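Side-chain contact in (S)-ureidoglycine--glyoxylate transaminase (Bacillus subtilis, PDB 3ISL), which transfers the amino group of (S)-ureidoglycine to glyoxylate in purine catabolism, using pyridoxal 5'-phosphate and giving oxalurate and glycine: residues Val122-Pro125 with Glu126-Ile129. Numbering follows the deposited sequence.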
loop_
_atom_site.group_PDB
_atom_site.type_symbol
_atom_site.label_atom_id
_atom_site.label_comp_id
_atom_site.label_asym_id
_atom_site.label_seq_id
_atom_site.Cartn_x
_atom_site.Cartn_y
_atom_site.Cartn_z
ATOM N N VAL A 122 16.614 -17.171 21.978
ATOM C CA VAL A 122 15.473 -17.800 21.266
ATOM C C VAL A 122 14.978 -19.001 22.112
ATOM O O VAL A 122 15.664 -19.420 23.014
ATOM C CB VAL A 122 15.819 -18.264 19.784
ATOM C CG1 VAL A 122 16.329 -17.092 18.893
ATOM C CG2 VAL A 122 16.818 -19.474 19.749
ATOM N N PHE A 123 13.838 -19.584 21.757
ATOM C CA PHE A 123 13.334 -20.830 22.370
ATOM C C PHE A 123 14.095 -22.097 21.940
ATOM O O PHE A 123 14.557 -22.178 20.816
ATOM C CB PHE A 123 11.858 -21.019 21.999
ATOM C CG PHE A 123 10.962 -19.930 22.550
ATOM C CD1 PHE A 123 10.456 -20.030 23.834
ATOM C CD2 PHE A 123 10.652 -18.813 21.782
ATOM C CE1 PHE A 123 9.608 -19.030 24.352
ATOM C CE2 PHE A 123 9.804 -17.809 22.246
ATOM C CZ PHE A 123 9.279 -17.912 23.563
ATOM N N ASP A 124 14.203 -23.077 22.835
ATOM C CA ASP A 124 14.491 -24.433 22.420
ATOM C C ASP A 124 13.217 -24.886 21.702
ATOM O O ASP A 124 12.189 -24.825 22.329
ATOM C CB ASP A 124 14.659 -25.304 23.660
ATOM C CG ASP A 124 15.106 -26.683 23.309
ATOM O OD1 ASP A 124 14.623 -27.253 22.319
ATOM O OD2 ASP A 124 15.976 -27.200 23.985
ATOM N N PRO A 125 13.290 -25.373 20.417
ATOM C CA PRO A 125 12.059 -25.774 19.742
ATOM C C PRO A 125 11.275 -26.851 20.491
ATOM O O PRO A 125 10.047 -26.910 20.322
ATOM C CB PRO A 125 12.556 -26.339 18.363
ATOM C CG PRO A 125 13.850 -25.564 18.098
ATOM C CD PRO A 125 14.460 -25.527 19.513
ATOM N N GLU A 126 11.950 -27.681 21.273
ATOM C CA GLU A 126 11.252 -28.691 22.097
ATOM C C GLU A 126 10.260 -28.087 23.077
ATOM O O GLU A 126 9.175 -28.694 23.301
ATOM C CB GLU A 126 12.251 -29.612 22.863
ATOM C CG GLU A 126 13.036 -30.592 21.955
ATOM C CD GLU A 126 13.944 -31.539 22.742
ATOM O OE1 GLU A 126 13.478 -32.207 23.703
ATOM O OE2 GLU A 126 15.142 -31.601 22.393
ATOM N N ASP A 127 10.596 -26.937 23.686
ATOM C CA ASP A 127 9.559 -26.182 24.507
ATOM C C ASP A 127 8.349 -25.712 23.709
ATOM O O ASP A 127 7.191 -25.869 24.150
ATOM C CB ASP A 127 10.185 -25.042 25.302
ATOM C CG ASP A 127 11.292 -25.557 26.260
ATOM O OD1 ASP A 127 11.110 -26.627 26.842
ATOM O OD2 ASP A 127 12.358 -24.957 26.398
ATOM N N ILE A 128 8.583 -25.206 22.509
ATOM C CA ILE A 128 7.455 -24.787 21.656
ATOM C C ILE A 128 6.547 -25.995 21.268
ATOM O O ILE A 128 5.276 -25.960 21.386
ATOM C CB ILE A 128 7.969 -23.982 20.417
ATOM C CG1 ILE A 128 8.694 -22.714 20.909
ATOM C CG2 ILE A 128 6.769 -23.643 19.425
ATOM C CD1 ILE A 128 9.304 -21.812 19.859
ATOM N N ILE A 129 7.205 -27.039 20.765
ATOM C CA ILE A 129 6.527 -28.262 20.307
ATOM C C ILE A 129 5.691 -28.857 21.493
ATOM O O ILE A 129 4.515 -29.208 21.320
ATOM C CB ILE A 129 7.560 -29.219 19.736
ATOM C CG1 ILE A 129 8.153 -28.619 18.432
ATOM C CG2 ILE A 129 6.982 -30.645 19.616
ATOM C CD1 ILE A 129 9.445 -29.333 18.022
HETATM O O HOH W 1 12.990 -22.537 25.469
HETATM O O HOH W 2 15.990 -29.285 21.089
#
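Asp124 and Glu126 extend their side chains side by side in the same direction, yet their carboxylate planes stand 85° apart. With CG anti to the backbone N (chi1 -174°), Asp124 brings OD1 to Glu126 N at 2.9 Å; this donor reaches the anti side of the carboxylate, tilted out of its plane. A water donates to both Asp124 OD1 and Glu126 OE2, bridging two acid oxygens 4.4 Å apart and probably easing the repulsion between like charges. The bond to Glu126 N identifies Asp124 as the N-cap of helix 125-135, with Pro125 as first helical residue; Pro125 O then receives Ile129 N at 2.9 Å, nearly straight at 172°. Two further links join Asp124 to Asp127: a second water accepts from Asp124 N and donates to Asp127 OD2, and Asp127 N makes a weak bond of 3.0 Å to Asp124 O. On the apolar side, Phe123 and Ile128 cross at about a right angle, Ile128 CD1 lying 3.4 Å from Phe123 CB and approaching the ring obliquely. Cut back to an alanine here, Ile128 would lose CG1 and CD1, which would probably open a gap against Phe123 CB and CG and let that ring shift. Phe123 and Ile128 also touch Pro92 of strand 88-93, and Ile128 meets Ile158 of helix 156-164.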